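Local coordinates for protein putative hydrolase (Acinetobacter sp. NBRC 100985, PDB 4XUK) that probably hydrolyses organophosphates and lactones, using two zinc ions bound in a metallo-beta-lactamase fold, at residues F189-H201 / Y236-Q250. The protein carries 2 engineered substitutions. Numbering follows the deposited sequence.
With ZN (zinc ion), chain D.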
loop_
_atom_site.group_PDB
_atom_site.type_symbol
_atom_site.label_atom_id
_atom_site.label_comp_id
_atom_site.label_asym_id
_atom_site.label_seq_id
_atom_site.Cartn_x
_atom_site.Cartn_y
_atom_site.Cartn_z
ATOM N N PHE A 189 13.302 16.762 -16.728
ATOM C CA PHE A 189 13.617 16.480 -15.333
ATOM C C PHE A 189 14.724 17.399 -14.850
ATOM O O PHE A 189 15.685 17.662 -15.580
ATOM C CB PHE A 189 14.050 15.018 -15.139
ATOM C CG PHE A 189 12.932 14.021 -15.312
ATOM C CD1 PHE A 189 12.475 13.674 -16.583
ATOM C CD2 PHE A 189 12.342 13.431 -14.205
ATOM C CE1 PHE A 189 11.447 12.748 -16.744
ATOM C CE2 PHE A 189 11.324 12.511 -14.355
ATOM C CZ PHE A 189 10.868 12.168 -15.626
ATOM N N LYS A 190 14.602 17.883 -13.633
ATOM C CA LYS A 190 15.648 18.636 -13.003
ATOM C C LYS A 190 16.534 17.775 -12.091
ATOM O O LYS A 190 16.069 17.017 -11.305
ATOM C CB LYS A 190 15.085 19.796 -12.260
ATOM C CG LYS A 190 16.138 20.548 -11.557
ATOM C CD LYS A 190 15.597 21.762 -10.885
ATOM C CE LYS A 190 16.632 22.382 -9.989
ATOM N NZ LYS A 190 16.109 23.733 -9.762
ATOM N N VAL A 191 17.824 17.920 -12.234
ATOM C CA VAL A 191 18.730 17.111 -11.427
ATOM C C VAL A 191 19.079 17.826 -10.118
ATOM O O VAL A 191 19.363 19.027 -10.100
ATOM C CB VAL A 191 19.992 16.664 -12.225
ATOM C CG1 VAL A 191 19.581 15.998 -13.534
ATOM C CG2 VAL A 191 20.919 17.825 -12.507
ATOM N N ILE A 192 19.019 17.083 -9.017
ATOM C CA ILE A 192 19.237 17.659 -7.698
ATOM C C ILE A 192 20.319 16.897 -6.959
ATOM O O ILE A 192 20.229 15.673 -6.779
ATOM C CB ILE A 192 17.922 17.669 -6.881
ATOM C CG1 ILE A 192 16.849 18.442 -7.659
ATOM C CG2 ILE A 192 18.135 18.261 -5.489
ATOM C CD1 ILE A 192 15.492 18.431 -7.014
ATOM N N ASN A 193 21.353 17.614 -6.533
ATOM C CA ASN A 193 22.437 16.961 -5.835
ATOM C C ASN A 193 22.006 16.528 -4.442
ATOM O O ASN A 193 21.605 17.349 -3.608
ATOM C CB ASN A 193 23.677 17.849 -5.765
ATOM C CG ASN A 193 24.860 17.123 -5.164
ATOM O OD1 ASN A 193 24.831 16.735 -3.996
ATOM N ND2 ASN A 193 25.901 16.921 -5.961
ATOM N N THR A 194 22.082 15.225 -4.200
ATOM C CA THR A 194 21.758 14.685 -2.891
ATOM C C THR A 194 22.864 13.713 -2.497
ATOM O O THR A 194 22.611 12.578 -2.118
ATOM C CB THR A 194 20.375 14.003 -2.881
ATOM O OG1 THR A 194 20.308 13.011 -3.916
ATOM C CG2 THR A 194 19.275 15.026 -3.100
ATOM N N ALA A 195 24.102 14.181 -2.608
ATOM C CA ALA A 195 25.272 13.366 -2.304
ATOM C C ALA A 195 25.360 12.954 -0.842
ATOM O O ALA A 195 24.818 13.621 0.037
ATOM C CB ALA A 195 26.549 14.104 -2.709
ATOM N N GLY A 196 26.071 11.856 -0.601
ATOM C CA GLY A 196 26.319 11.363 0.740
ATOM C C GLY A 196 26.251 9.856 0.710
ATOM O O GLY A 196 27.236 9.170 0.990
ATOM N N HIS A 197 25.073 9.339 0.370
ATOM C CA HIS A 197 24.907 7.905 0.188
ATOM C C HIS A 197 25.966 7.367 -0.768
ATOM O O HIS A 197 26.553 6.317 -0.524
ATOM C CB HIS A 197 23.513 7.595 -0.343
ATOM C CG HIS A 197 23.272 6.143 -0.585
ATOM N ND1 HIS A 197 23.243 5.208 0.428
ATOM C CD2 HIS A 197 23.032 5.463 -1.733
ATOM C CE1 HIS A 197 22.996 4.014 -0.090
ATOM N NE2 HIS A 197 22.866 4.146 -1.396
ATOM N N THR A 198 26.194 8.092 -1.861
ATOM C CA THR A 198 27.358 7.876 -2.720
ATOM C C THR A 198 27.860 9.256 -3.093
ATOM O O THR A 198 27.109 10.229 -2.989
ATOM C CB THR A 198 27.021 7.106 -4.023
ATOM O OG1 THR A 198 26.179 7.909 -4.855
ATOM C CG2 THR A 198 26.353 5.758 -3.723
ATOM N N PRO A 199 29.118 9.355 -3.551
ATOM C CA PRO A 199 29.651 10.706 -3.772
ATOM C C PRO A 199 28.921 11.503 -4.854
ATOM O O PRO A 199 29.006 12.734 -4.841
ATOM C CB PRO A 199 31.110 10.443 -4.157
ATOM C CG PRO A 199 31.440 9.134 -3.496
ATOM C CD PRO A 199 30.173 8.325 -3.615
ATOM N N GLY A 200 28.207 10.835 -5.759
ATOM C CA GLY A 200 27.505 11.537 -6.824
ATOM C C GLY A 200 26.026 11.199 -6.887
ATOM O O GLY A 200 25.409 11.242 -7.959
ATOM N N HIS A 201 25.450 10.873 -5.732
ATOM C CA HIS A 201 24.030 10.544 -5.671
ATOM C C HIS A 201 23.209 11.770 -6.017
ATOM O O HIS A 201 23.432 12.846 -5.460
ATOM C CB HIS A 201 23.650 10.024 -4.281
ATOM C CG HIS A 201 22.263 9.464 -4.209
ATOM N ND1 HIS A 201 21.144 10.259 -4.080
ATOM C CD2 HIS A 201 21.814 8.188 -4.260
ATOM C CE1 HIS A 201 20.066 9.494 -4.047
ATOM N NE2 HIS A 201 20.444 8.235 -4.161
ATOM N N TYR A 236 25.062 1.238 4.445
ATOM C CA TYR A 236 25.210 1.362 2.997
ATOM C C TYR A 236 25.735 2.736 2.552
ATOM O O TYR A 236 26.253 2.871 1.432
ATOM C CB TYR A 236 23.870 1.084 2.284
ATOM C CG TYR A 236 23.262 -0.284 2.554
ATOM C CD1 TYR A 236 24.047 -1.428 2.586
ATOM C CD2 TYR A 236 21.893 -0.422 2.766
ATOM C CE1 TYR A 236 23.487 -2.669 2.832
ATOM C CE2 TYR A 236 21.329 -1.658 3.009
ATOM C CZ TYR A 236 22.134 -2.776 3.040
ATOM O OH TYR A 236 21.576 -4.011 3.277
ATOM N N ASP A 237 25.555 3.756 3.386
ATOM C CA ASP A 237 26.014 5.102 3.057
ATOM C C ASP A 237 27.541 5.122 2.968
ATOM O O ASP A 237 28.220 4.626 3.862
ATOM C CB ASP A 237 25.554 6.108 4.127
ATOM C CG ASP A 237 24.052 6.306 4.146
ATOM O OD1 ASP A 237 23.394 6.066 3.111
ATOM O OD2 ASP A 237 23.514 6.721 5.197
ATOM N N ILE A 238 28.089 5.678 1.890
ATOM C CA ILE A 238 29.551 5.806 1.791
ATOM C C ILE A 238 30.038 6.938 2.702
ATOM O O ILE A 238 31.071 6.817 3.387
ATOM C CB ILE A 238 30.023 6.011 0.329
ATOM C CG1 ILE A 238 29.806 4.721 -0.474
ATOM C CG2 ILE A 238 31.499 6.400 0.293
ATOM C CD1 ILE A 238 30.019 4.862 -1.953
ATOM N N ASP A 239 29.292 8.035 2.725
ATOM C CA ASP A 239 29.542 9.087 3.712
ATOM C C ASP A 239 28.276 9.265 4.544
ATOM O O ASP A 239 27.384 10.032 4.168
ATOM C CB ASP A 239 29.918 10.397 3.018
ATOM C CG ASP A 239 30.319 11.504 3.997
ATOM O OD1 ASP A 239 29.915 11.481 5.180
ATOM O OD2 ASP A 239 31.036 12.427 3.564
ATOM N N PRO A 240 28.191 8.551 5.677
ATOM C CA PRO A 240 26.979 8.580 6.508
ATOM C C PRO A 240 26.635 9.959 7.060
ATOM O O PRO A 240 25.453 10.291 7.151
ATOM C CB PRO A 240 27.304 7.609 7.654
ATOM C CG PRO A 240 28.775 7.323 7.552
ATOM C CD PRO A 240 29.136 7.510 6.116
ATOM N N LYS A 241 27.625 10.732 7.431
ATOM C CA LYS A 241 27.351 12.041 7.917
ATOM C C LYS A 241 26.712 12.929 6.885
ATOM O O LYS A 241 25.756 13.561 7.155
ATOM C CB LYS A 241 28.582 12.716 8.494
ATOM C CG LYS A 241 28.353 13.209 9.896
ATOM C CD LYS A 241 27.858 12.104 10.844
ATOM C CE LYS A 241 26.351 11.767 10.769
ATOM N NZ LYS A 241 25.470 12.440 11.703
ATOM N N LYS A 242 27.284 12.964 5.711
ATOM C CA LYS A 242 26.774 13.737 4.592
ATOM C C LYS A 242 25.378 13.231 4.181
ATOM O O LYS A 242 24.507 14.019 3.810
ATOM C CB LYS A 242 27.775 13.631 3.434
ATOM C CG LYS A 242 27.360 14.269 2.123
ATOM C CD LYS A 242 27.507 15.772 2.150
ATOM C CE LYS A 242 27.593 16.339 0.733
ATOM N NZ LYS A 242 28.957 16.167 0.135
ATOM N N ALA A 243 25.162 11.920 4.248
ATOM C CA ALA A 243 23.866 11.339 3.848
ATOM C C ALA A 243 22.756 11.716 4.820
ATOM O O ALA A 243 21.595 11.911 4.416
ATOM C CB ALA A 243 23.969 9.831 3.717
ATOM N N VAL A 244 23.102 11.803 6.102
ATOM C CA VAL A 244 22.153 12.291 7.103
ATOM C C VAL A 244 21.819 13.754 6.841
ATOM O O VAL A 244 20.648 14.140 6.850
ATOM C CB VAL A 244 22.705 12.109 8.541
ATOM C CG1 VAL A 244 21.873 12.886 9.544
ATOM C CG2 VAL A 244 22.733 10.636 8.910
ATOM N N GLU A 245 22.845 14.568 6.592
ATOM C CA GLU A 245 22.625 15.978 6.296
ATOM C C GLU A 245 21.698 16.123 5.097
ATOM O O GLU A 245 20.790 16.962 5.090
ATOM C CB GLU A 245 23.955 16.675 6.008
ATOM C CG GLU A 245 24.920 16.673 7.185
ATOM C CD GLU A 245 26.278 17.250 6.817
ATOM O OE1 GLU A 245 27.174 17.264 7.688
ATOM O OE2 GLU A 245 26.443 17.692 5.654
ATOM N N THR A 246 21.931 15.300 4.080
ATOM C CA THR A 246 21.120 15.353 2.869
ATOM C C THR A 246 19.665 14.973 3.140
ATOM O O THR A 246 18.748 15.670 2.701
ATOM C CB THR A 246 21.682 14.443 1.782
ATOM O OG1 THR A 246 22.934 14.970 1.328
ATOM C CG2 THR A 246 20.724 14.386 0.601
ATOM N N ARG A 247 19.440 13.877 3.860
ATOM C CA ARG A 247 18.069 13.476 4.182
ATOM C C ARG A 247 17.327 14.531 5.011
ATOM O O ARG A 247 16.178 14.865 4.714
ATOM C CB ARG A 247 18.045 12.133 4.916
ATOM C CG ARG A 247 16.650 11.746 5.443
ATOM C CD ARG A 247 16.708 10.436 6.235
ATOM N NE ARG A 247 17.636 9.558 5.557
ATOM C CZ ARG A 247 18.814 9.175 6.029
ATOM N NH1 ARG A 247 19.236 9.522 7.255
ATOM N NH2 ARG A 247 19.565 8.409 5.269
ATOM N N LEU A 248 17.942 15.051 6.042
ATOM C CA LEU A 248 17.310 16.036 6.849
ATOM C C LEU A 248 16.917 17.272 6.055
ATOM O O LEU A 248 15.890 17.808 6.220
ATOM C CB LEU A 248 18.207 16.389 7.997
ATOM C CG LEU A 248 18.437 15.341 9.062
ATOM C CD1 LEU A 248 19.479 15.867 10.024
ATOM C CD2 LEU A 248 17.155 14.970 9.767
ATOM N N LYS A 249 17.771 17.693 5.160
ATOM C CA LYS A 249 17.432 18.812 4.283
ATOM C C LYS A 249 16.241 18.500 3.385
ATOM O O LYS A 249 15.327 19.320 3.237
ATOM C CB LYS A 249 18.625 19.203 3.410
ATOM C CG LYS A 249 18.666 20.688 3.122
ATOM C CD LYS A 249 18.608 20.981 1.660
ATOM C CE LYS A 249 19.837 20.456 0.958
ATOM N NZ LYS A 249 19.834 20.881 -0.465
ATOM N N GLN A 250 16.253 17.326 2.761
ATOM C CA GLN A 250 15.216 17.009 1.791
ATOM C C GLN A 250 13.876 16.717 2.466
ATOM O O GLN A 250 12.841 17.146 1.973
ATOM C CB GLN A 250 15.650 15.852 0.879
ATOM C CG GLN A 250 16.880 16.184 0.021
ATOM C CD GLN A 250 16.667 17.402 -0.874
ATOM O OE1 GLN A 250 17.567 18.223 -1.060
ATOM N NE2 GLN A 250 15.473 17.519 -1.430
HETATM ZN ZN ZN D . 22.318 2.678 -2.885
HETATM O O HOH W 1 20.565 17.918 -1.037
#
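Ile192, near the end of strand 189-193, only grazes Gln250 on helix 240-257. One residue on, a water bridges Asn193 O to Gln250 OE1 and Lys249 NZ. Past the strand, Thr194 meets Thr246 at about a right angle, with its CB 3.5 Å from Thr246 CG2. The hydroxyl of Thr194 is turned elsewhere, to His201 ND1 and Ser203.

Thr246 OG1 donates a hydrogen bond to Ala195 O at 2.7 Å, a helix side chain gripping the loop backbone. Lys242 bends across the same place and lays its CG over Gly196 CA, tightly, at 3.4 Å. Gly196 fits where a CB would collide with Ala243 N. Gly196 O then accepts from Asp239 N at 2.9 Å, and Asp239 is also the N-cap of the helix, its OD1 accepting from Lys242 N. His197 O accepts from Ile238 N at 2.9 Å.

With CG anti to the backbone N (chi1 179°), the His197 ring reaches both Asp237 and a zinc ion. ND1 gives a nearly straight bond to Asp237 OD1 at 2.8 Å, close to the ring plane, while the carboxylate stands almost perpendicular to the ring. This bond and the zinc at NE2 together fix the ring's rotation, and the carboxylate would probably make NE2 a stronger zinc ligand. Farther along, Pro199 CD rests on Ile238 CD1, beside Phe139.

His197 NE2 binds zinc at 2.2 Å, and His108, His110 and Asp218 complete that site. Asp237 is thus a second-shell carboxylate behind a histidine ligand in the dinuclear zinc centre of a metallo-beta-lactamase fold.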